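Long-range contact in uncharacterized protein Rv2277c (Mycobacterium tuberculosis, PDB 5VUG), which is of unknown function but carries a glycerophosphodiester phosphodiesterase domain and probably hydrolyses phosphoric diesters: residues 192-206 with 237-251. Numbering follows the deposited sequence.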
ATOM      1  N   CYS A 192      -1.960 -10.770  11.875  1.00 19.18           N
ATOM      2  CA  CYS A 192      -2.234  -9.832  12.961  1.00 19.85           C
ATOM      3  C   CYS A 192      -0.895  -9.494  13.611  1.00 22.48           C
ATOM      4  O   CYS A 192      -0.509 -10.032  14.652  1.00 24.54           O
ATOM      5  CB  CYS A 192      -3.241 -10.429  13.939  1.00 19.49           C
ATOM      6  SG  CYS A 192      -3.875  -9.278  15.189  1.00 22.68           S
ATOM      7  N   ASP A 193      -0.172  -8.580  12.955  1.00 22.03           N
ATOM      8  CA  ASP A 193       1.211  -8.261  13.267  1.00 25.77           C
ATOM      9  C   ASP A 193       1.368  -6.754  13.089  1.00 26.43           C
ATOM     10  O   ASP A 193       0.960  -6.211  12.048  1.00 33.29           O
ATOM     11  CB  ASP A 193       2.114  -9.004  12.278  1.00 31.35           C
ATOM     12  CG  ASP A 193       3.590  -8.847  12.591  1.00 38.92           C
ATOM     13  OD1 ASP A 193       3.940  -8.676  13.777  1.00 40.35           O
ATOM     14  OD2 ASP A 193       4.406  -8.897  11.645  1.00 44.25           O
ATOM     15  N   PRO A 194       1.934  -6.040  14.077  1.00 19.49           N
ATOM     16  CA  PRO A 194       2.374  -6.554  15.379  1.00 19.72           C
ATOM     17  C   PRO A 194       1.196  -6.982  16.253  1.00 20.40           C
ATOM     18  O   PRO A 194       0.044  -6.747  15.886  1.00 18.39           O
ATOM     19  CB  PRO A 194       3.105  -5.358  15.998  1.00 21.05           C
ATOM     20  CG  PRO A 194       2.489  -4.173  15.363  1.00 20.65           C
ATOM     21  CD  PRO A 194       2.150  -4.587  13.956  1.00 18.52           C
ATOM     22  N   GLN A 195       1.480  -7.627  17.378  1.00 21.08           N
ATOM     23  CA  GLN A 195       0.412  -8.082  18.243  1.00 21.57           C
ATOM     24  C   GLN A 195      -0.347  -6.884  18.808  1.00 19.10           C
ATOM     25  O   GLN A 195       0.179  -5.768  18.855  1.00 17.69           O
ATOM     26  CB  GLN A 195       0.977  -8.933  19.374  1.00 25.90           C
ATOM     27  CG  GLN A 195       1.344 -10.346  18.941  1.00 28.55           C
ATOM     28  CD  GLN A 195       2.173 -11.065  19.985  1.00 35.33           C
ATOM     29  OE1 GLN A 195       1.642 -11.781  20.834  1.00 37.55           O
ATOM     30  NE2 GLN A 195       3.487 -10.874  19.930  1.00 37.12           N
ATOM     31  N   PRO A 196      -1.601  -7.085  19.218  1.00 20.17           N
ATOM     32  CA  PRO A 196      -2.349  -5.989  19.841  1.00 18.00           C
ATOM     33  C   PRO A 196      -1.608  -5.438  21.047  1.00 18.55           C
ATOM     34  O   PRO A 196      -0.815  -6.130  21.692  1.00 21.08           O
ATOM     35  CB  PRO A 196      -3.662  -6.655  20.266  1.00 18.58           C
ATOM     36  CG  PRO A 196      -3.820  -7.792  19.322  1.00 22.38           C
ATOM     37  CD  PRO A 196      -2.431  -8.287  19.036  1.00 24.29           C
ATOM     38  N   ASP A 197      -1.867  -4.169  21.341  1.00 16.23           N
ATOM     39  CA  ASP A 197      -1.284  -3.526  22.506  1.00 16.98           C
ATOM     40  C   ASP A 197      -2.375  -3.424  23.559  1.00 17.58           C
ATOM     41  O   ASP A 197      -3.289  -2.598  23.411  1.00 17.69           O
ATOM     42  CB  ASP A 197      -0.771  -2.138  22.129  1.00 18.76           C
ATOM     43  CG  ASP A 197       0.162  -1.557  23.171  1.00 21.06           C
ATOM     44  OD1 ASP A 197       0.287  -2.147  24.263  1.00 22.57           O
ATOM     45  OD2 ASP A 197       0.781  -0.511  22.893  1.00 21.75           O
ATOM     46  N   PRO A 198      -2.329  -4.222  24.624  1.00 18.84           N
ATOM     47  CA  PRO A 198      -3.515  -4.399  25.474  1.00 20.21           C
ATOM     48  C   PRO A 198      -4.072  -3.099  26.033  1.00 17.56           C
ATOM     49  O   PRO A 198      -3.338  -2.238  26.524  1.00 17.37           O
ATOM     50  CB  PRO A 198      -3.007  -5.310  26.594  1.00 21.55           C
ATOM     51  CG  PRO A 198      -1.922  -6.107  25.934  1.00 22.41           C
ATOM     52  CD  PRO A 198      -1.245  -5.153  24.992  1.00 19.81           C
ATOM     53  N   GLY A 199      -5.396  -2.974  25.958  1.00 16.53           N
ATOM     54  CA  GLY A 199      -6.103  -1.885  26.587  1.00 15.74           C
ATOM     55  C   GLY A 199      -6.106  -0.571  25.833  1.00 14.61           C
ATOM     56  O   GLY A 199      -6.807   0.359  26.256  1.00 19.26           O
ATOM     57  N   LYS A 200      -5.377  -0.459  24.725  1.00 13.82           N
ATOM     58  CA  LYS A 200      -5.176   0.830  24.073  1.00 14.49           C
ATOM     59  C   LYS A 200      -6.297   1.147  23.094  1.00 11.55           C
ATOM     60  O   LYS A 200      -6.875   0.251  22.469  1.00 14.11           O
ATOM     61  CB  LYS A 200      -3.860   0.831  23.292  1.00 16.10           C
ATOM     62  CG  LYS A 200      -2.639   0.686  24.148  1.00 19.66           C
ATOM     63  CD  LYS A 200      -1.924   1.992  24.205  1.00 18.96           C
ATOM     64  CE  LYS A 200      -0.724   1.935  25.112  1.00 18.94           C
ATOM     65  NZ  LYS A 200      -0.468   3.291  25.663  1.00 21.41           N
ATOM     66  N   TRP A 201      -6.576   2.443  22.948  1.00 11.00           N
ATOM     67  CA  TRP A 201      -7.368   2.937  21.829  1.00 11.38           C
ATOM     68  C   TRP A 201      -6.516   2.995  20.566  1.00 11.71           C
ATOM     69  O   TRP A 201      -5.331   3.349  20.608  1.00 13.42           O
ATOM     70  CB  TRP A 201      -7.877   4.354  22.114  1.00 12.16           C
ATOM     71  CG  TRP A 201      -9.167   4.404  22.864  1.00 12.06           C
ATOM     72  CD1 TRP A 201      -9.326   4.596  24.203  1.00 12.96           C
ATOM     73  CD2 TRP A 201     -10.485   4.255  22.319  1.00 10.29           C
ATOM     74  NE1 TRP A 201     -10.664   4.570  24.532  1.00 12.79           N
ATOM     75  CE2 TRP A 201     -11.395   4.367  23.391  1.00 11.51           C
ATOM     76  CE3 TRP A 201     -10.986   4.033  21.024  1.00 11.68           C
ATOM     77  CZ2 TRP A 201     -12.779   4.269  23.214  1.00 12.24           C
ATOM     78  CZ3 TRP A 201     -12.366   3.928  20.852  1.00 12.34           C
ATOM     79  CH2 TRP A 201     -13.244   4.046  21.940  1.00 13.22           C
ATOM     80  N   ALA A 202      -7.133   2.659  19.438  1.00 12.34           N
ATOM     81  CA  ALA A 202      -6.541   2.858  18.123  1.00 11.63           C
ATOM     82  C   ALA A 202      -7.619   3.415  17.210  1.00 10.68           C
ATOM     83  O   ALA A 202      -8.805   3.156  17.418  1.00 13.50           O
ATOM     84  CB  ALA A 202      -6.026   1.543  17.533  1.00 13.33           C
ATOM     85  N   GLY A 203      -7.208   4.187  16.201  1.00 10.23           N
ATOM     86  CA  GLY A 203      -8.158   4.757  15.265  1.00 10.77           C
ATOM     87  C   GLY A 203      -7.579   4.896  13.871  1.00  8.73           C
ATOM     88  O   GLY A 203      -6.363   4.961  13.687  1.00 11.48           O
ATOM     89  N   PHE A 204      -8.471   4.916  12.881  1.00  8.36           N
ATOM     90  CA  PHE A 204      -8.057   5.140  11.502  1.00  9.80           C
ATOM     91  C   PHE A 204      -9.303   5.427  10.684  1.00  9.49           C
ATOM     92  O   PHE A 204     -10.391   4.972  11.037  1.00 10.21           O
ATOM     93  CB  PHE A 204      -7.331   3.923  10.909  1.00 10.47           C
ATOM     94  CG  PHE A 204      -6.290   4.284   9.891  1.00 11.29           C
ATOM     95  CD1 PHE A 204      -5.044   4.742  10.288  1.00 12.92           C
ATOM     96  CD2 PHE A 204      -6.551   4.155   8.537  1.00 10.72           C
ATOM     97  CE1 PHE A 204      -4.077   5.073   9.350  1.00 13.45           C
ATOM     98  CE2 PHE A 204      -5.585   4.485   7.588  1.00 11.86           C
ATOM     99  CZ  PHE A 204      -4.347   4.944   8.002  1.00 12.93           C
ATOM    100  N   GLU A 205      -9.120   6.178   9.593  1.00  9.95           N
ATOM    101  CA  GLU A 205     -10.200   6.481   8.659  1.00 11.00           C
ATOM    102  C   GLU A 205     -10.811   5.209   8.077  1.00 11.29           C
ATOM    103  O   GLU A 205     -10.125   4.211   7.847  1.00 11.15           O
ATOM    104  CB  GLU A 205      -9.662   7.317   7.489  1.00 12.17           C
ATOM    105  CG  GLU A 205      -9.456   8.798   7.773  1.00 12.40           C
ATOM    106  CD  GLU A 205      -8.221   9.122   8.600  1.00 13.74           C
ATOM    107  OE1 GLU A 205      -7.431   8.218   8.929  1.00 13.10           O
ATOM    108  OE2 GLU A 205      -8.047  10.317   8.925  1.00 18.28           O
ATOM    109  N   LEU A 206     -12.124   5.267   7.815  1.00 10.85           N
ATOM    110  CA  LEU A 206     -12.799   4.185   7.097  1.00 13.95           C
ATOM    111  C   LEU A 206     -12.356   4.106   5.644  1.00 13.99           C
ATOM    112  O   LEU A 206     -12.375   3.018   5.051  1.00 15.64           O
ATOM    113  CB  LEU A 206     -14.316   4.385   7.139  1.00 15.08           C
ATOM    114  CG  LEU A 206     -15.120   3.613   8.181  1.00 20.68           C
ATOM    115  CD1 LEU A 206     -14.518   3.784   9.555  1.00 26.88           C
ATOM    116  CD2 LEU A 206     -16.587   4.054   8.154  1.00 19.43           C
ATOM    117  N   CYS A 237      -8.785  -8.828  14.913  1.00 17.69           N
ATOM    118  CA  CYS A 237      -7.345  -8.811  15.169  1.00 17.19           C
ATOM    119  C   CYS A 237      -6.990  -7.810  16.269  1.00 18.19           C
ATOM    120  O   CYS A 237      -6.245  -8.134  17.204  1.00 18.01           O
ATOM    121  CB  CYS A 237      -6.585  -8.513  13.873  1.00 16.43           C
ATOM    122  SG  CYS A 237      -4.899  -7.878  14.086  1.00 20.37           S
ATOM    123  N   PHE A 238      -7.531  -6.591  16.186  1.00 15.25           N
ATOM    124  CA  PHE A 238      -7.215  -5.577  17.192  1.00 14.84           C
ATOM    125  C   PHE A 238      -7.759  -5.954  18.567  1.00 16.56           C
ATOM    126  O   PHE A 238      -7.068  -5.787  19.580  1.00 16.59           O
ATOM    127  CB  PHE A 238      -7.774  -4.213  16.772  1.00 13.62           C
ATOM    128  CG  PHE A 238      -6.858  -3.421  15.872  1.00 11.57           C
ATOM    129  CD1 PHE A 238      -6.565  -3.862  14.589  1.00 11.59           C
ATOM    130  CD2 PHE A 238      -6.298  -2.225  16.308  1.00 12.44           C
ATOM    131  CE1 PHE A 238      -5.724  -3.122  13.763  1.00 12.50           C
ATOM    132  CE2 PHE A 238      -5.462  -1.480  15.491  1.00 13.13           C
ATOM    133  CZ  PHE A 238      -5.170  -1.929  14.220  1.00 12.75           C
ATOM    134  N   ARG A 239      -8.980  -6.486  18.623  1.00 18.34           N
ATOM    135  CA  ARG A 239      -9.723  -6.519  19.875  1.00 22.10           C
ATOM    136  C   ARG A 239      -9.706  -7.852  20.604  1.00 24.48           C
ATOM    137  O   ARG A 239      -9.932  -7.868  21.822  1.00 25.45           O
ATOM    138  CB  ARG A 239     -11.177  -6.112  19.633  1.00 22.22           C
ATOM    139  CG  ARG A 239     -11.327  -4.633  19.371  1.00 25.87           C
ATOM    140  CD  ARG A 239     -12.700  -4.190  19.767  1.00 32.14           C
ATOM    141  NE  ARG A 239     -13.680  -4.688  18.818  1.00 32.74           N
ATOM    142  CZ  ARG A 239     -14.921  -5.018  19.139  1.00 37.85           C
ATOM    143  NH1 ARG A 239     -15.751  -5.459  18.202  1.00 34.26           N
ATOM    144  NH2 ARG A 239     -15.322  -4.920  20.401  1.00 41.47           N
ATOM    145  N   SER A 240      -9.467  -8.961  19.914  1.00 25.27           N
ATOM    146  CA  SER A 240      -9.670 -10.266  20.530  1.00 25.44           C
ATOM    147  C   SER A 240      -8.636 -10.507  21.622  1.00 28.72           C
ATOM    148  O   SER A 240      -7.427 -10.475  21.364  1.00 31.58           O
ATOM    149  CB  SER A 240      -9.598 -11.367  19.477  1.00 26.63           C
ATOM    150  OG  SER A 240      -9.823 -12.624  20.081  1.00 30.78           O
ATOM    151  N   GLN A 241      -9.118 -10.743  22.844  1.00 29.92           N
ATOM    152  CA  GLN A 241      -8.286 -11.068  24.001  1.00 32.89           C
ATOM    153  C   GLN A 241      -7.290  -9.966  24.343  1.00 29.45           C
ATOM    154  O   GLN A 241      -6.277 -10.223  24.998  1.00 30.95           O
ATOM    155  CB  GLN A 241      -7.573 -12.418  23.840  1.00 40.95           C
ATOM    156  CG  GLN A 241      -8.508 -13.575  23.532  1.00 48.12           C
ATOM    157  CD  GLN A 241      -9.635 -13.694  24.540  1.00 57.38           C
ATOM    158  OE1 GLN A 241      -9.408 -13.693  25.750  1.00 61.33           O
ATOM    159  NE2 GLN A 241     -10.866 -13.787  24.042  1.00 59.77           N
ATOM    160  N   SER A 242      -7.555  -8.732  23.919  1.00 25.24           N
ATOM    161  CA  SER A 242      -6.619  -7.644  24.137  1.00 21.23           C
ATOM    162  C   SER A 242      -7.192  -6.473  24.909  1.00 20.99           C
ATOM    163  O   SER A 242      -6.416  -5.702  25.481  1.00 21.84           O
ATOM    164  CB  SER A 242      -6.109  -7.100  22.798  1.00 22.92           C
ATOM    165  OG  SER A 242      -7.162  -6.453  22.109  1.00 22.56           O
ATOM    166  N   GLY A 243      -8.508  -6.294  24.920  1.00 19.93           N
ATOM    167  CA  GLY A 243      -9.047  -5.084  25.501  1.00 19.69           C
ATOM    168  C   GLY A 243      -8.826  -3.822  24.697  1.00 18.41           C
ATOM    169  O   GLY A 243      -9.163  -2.739  25.183  1.00 18.93           O
HETATM  170  N   MSE A 244      -8.262  -3.911  23.491  1.00 16.76           N
HETATM  171  CA  MSE A 244      -8.154  -2.733  22.632  1.00 14.13           C
HETATM  172  C   MSE A 244      -9.537  -2.198  22.277  1.00 12.14           C
HETATM  173  O   MSE A 244     -10.507  -2.950  22.179  1.00 14.76           O
HETATM  174  CB  MSE A 244      -7.411  -3.038  21.326  1.00 14.11           C
HETATM  175  CG  MSE A 244      -5.922  -3.333  21.484  1.00 14.93           C
HETATM  176 SE   MSE A 244      -4.928  -3.073  19.806  0.82 19.28          SE
HETATM  177  CE  MSE A 244      -4.590  -1.161  19.915  1.00 15.63           C
ATOM    178  N   LYS A 245      -9.612  -0.886  22.066  1.00 11.38           N
ATOM    179  CA  LYS A 245     -10.814  -0.224  21.581  1.00 11.48           C
ATOM    180  C   LYS A 245     -10.461   0.475  20.278  1.00 10.82           C
ATOM    181  O   LYS A 245      -9.365   1.028  20.148  1.00 12.09           O
ATOM    182  CB  LYS A 245     -11.329   0.787  22.616  1.00 13.86           C
ATOM    183  CG  LYS A 245     -11.710   0.139  23.946  1.00 17.13           C
ATOM    184  CD  LYS A 245     -12.038   1.174  25.002  1.00 22.78           C
ATOM    185  CE  LYS A 245     -12.483   0.506  26.306  1.00 31.01           C
ATOM    186  NZ  LYS A 245     -12.937   1.485  27.336  1.00 35.97           N
ATOM    187  N   VAL A 246     -11.359   0.409  19.294  1.00 11.37           N
ATOM    188  CA  VAL A 246     -11.057   0.891  17.948  1.00 10.16           C
ATOM    189  C   VAL A 246     -12.086   1.927  17.511  1.00 10.62           C
ATOM    190  O   VAL A 246     -13.297   1.749  17.698  1.00 11.24           O
ATOM    191  CB  VAL A 246     -10.895  -0.245  16.910  1.00 10.62           C
ATOM    192  CG1 VAL A 246      -9.641  -1.074  17.226  1.00 13.00           C
ATOM    193  CG2 VAL A 246     -12.132  -1.137  16.859  1.00 13.73           C
HETATM  194  N   MSE A 247     -11.588   3.014  16.931  1.00 10.01           N
HETATM  195  CA  MSE A 247     -12.431   4.096  16.429  1.00  9.51           C
HETATM  196  C   MSE A 247     -12.276   4.279  14.931  1.00  9.92           C
HETATM  197  O   MSE A 247     -11.151   4.283  14.402  1.00 11.53           O
HETATM  198  CB  MSE A 247     -12.082   5.411  17.136  1.00 11.85           C
HETATM  199  CG  MSE A 247     -12.985   6.598  16.725  1.00 10.89           C
HETATM  200 SE   MSE A 247     -12.494   8.256  17.649  0.80 15.34          SE
HETATM  201  CE  MSE A 247     -12.395   7.585  19.464  1.00 12.14           C
ATOM    202  N   GLY A 248     -13.406   4.427  14.239  1.00  9.58           N
ATOM    203  CA  GLY A 248     -13.369   4.786  12.834  1.00 10.12           C
ATOM    204  C   GLY A 248     -13.332   6.292  12.677  1.00 11.09           C
ATOM    205  O   GLY A 248     -14.184   6.986  13.241  1.00 10.98           O
ATOM    206  N   PHE A 249     -12.340   6.816  11.962  1.00 10.74           N
ATOM    207  CA  PHE A 249     -12.263   8.251  11.714  1.00 10.15           C
ATOM    208  C   PHE A 249     -13.046   8.597  10.445  1.00 10.85           C
ATOM    209  O   PHE A 249     -13.271   7.754   9.571  1.00 11.25           O
ATOM    210  CB  PHE A 249     -10.808   8.695  11.504  1.00  8.47           C
ATOM    211  CG  PHE A 249      -9.905   8.502  12.708  1.00 10.32           C
ATOM    212  CD1 PHE A 249     -10.422   8.381  13.994  1.00 12.54           C
ATOM    213  CD2 PHE A 249      -8.523   8.500  12.543  1.00  9.23           C
ATOM    214  CE1 PHE A 249      -9.571   8.239  15.095  1.00 10.40           C
ATOM    215  CE2 PHE A 249      -7.670   8.346  13.631  1.00  9.69           C
ATOM    216  CZ  PHE A 249      -8.198   8.222  14.907  1.00 10.82           C
ATOM    217  N   ALA A 250     -13.437   9.868  10.341  1.00 10.96           N
ATOM    218  CA  ALA A 250     -14.071  10.403   9.130  1.00 12.41           C
ATOM    219  C   ALA A 250     -15.327   9.614   8.747  1.00 14.73           C
ATOM    220  O   ALA A 250     -15.510   9.204   7.598  1.00 16.25           O
ATOM    221  CB  ALA A 250     -13.074  10.497   7.970  1.00 13.17           C
ATOM    222  N   VAL A 251     -16.190   9.386   9.734  1.00 11.54           N
ATOM    223  CA  VAL A 251     -17.461   8.700   9.526  1.00 11.51           C
ATOM    224  C   VAL A 251     -18.482   9.777   9.173  1.00 13.83           C
ATOM    225  O   VAL A 251     -18.864  10.589  10.023  1.00 16.54           O
ATOM    226  CB  VAL A 251     -17.867   7.903  10.772  1.00 11.16           C
ATOM    227  CG1 VAL A 251     -19.264   7.271  10.603  1.00 13.06           C
ATOM    228  CG2 VAL A 251     -16.794   6.831  11.083  1.00 12.91           C
TER
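Trp201 lies flat against the side chain of Lys245. The CB of Lys245 sits 3.4 Å from the centroid of the six-membered ring of Trp201, only 6° off the ring normal, a CH-pi contact. Beyond CG the lysine chain stays extended, and its CD runs over the ring atoms CE2 and CZ2. The CE of selenomethionine Met247 approaches CZ3 of the same indole obliquely. Further along, the Phe249 ring lies directly on the backbone of Gly203 and Phe204, with its CZ 3.5 Å from Gly203 CA. The Glu205 carboxylate is turned 86° from the Phe249 ring, and its OE1 meets the ring edge. That oxygen also forms a salt bridge with Arg176.

These residues belong to strands 201-205 and 245-249, neighbouring parallel strands of the TIM barrel. Lys245 O accepts from Ala202 N, and Ala202 O from Met247 N; the pattern continues to Phe249 N, which reaches Phe204 O at 2.8 Å. Strand 267-270 pairs with the other edge of 245-249.

On the opposite face of the sheet, Ala202 CB touches the edge of the Phe238 ring at CE2 (3.7 Å) and CE of selenomethionine Met244. A bend at chi3 (85°) turns this CE towards Ala202 CB. Ahead of the strands, Ser242 OG donates a hydrogen bond to Phe238 O and accepts one from Met244 N, an ST turn, while Ser242 CB packs on Pro196 CB. A disulfide joins Cys192 to Cys237 in the last turn of helix 232-239.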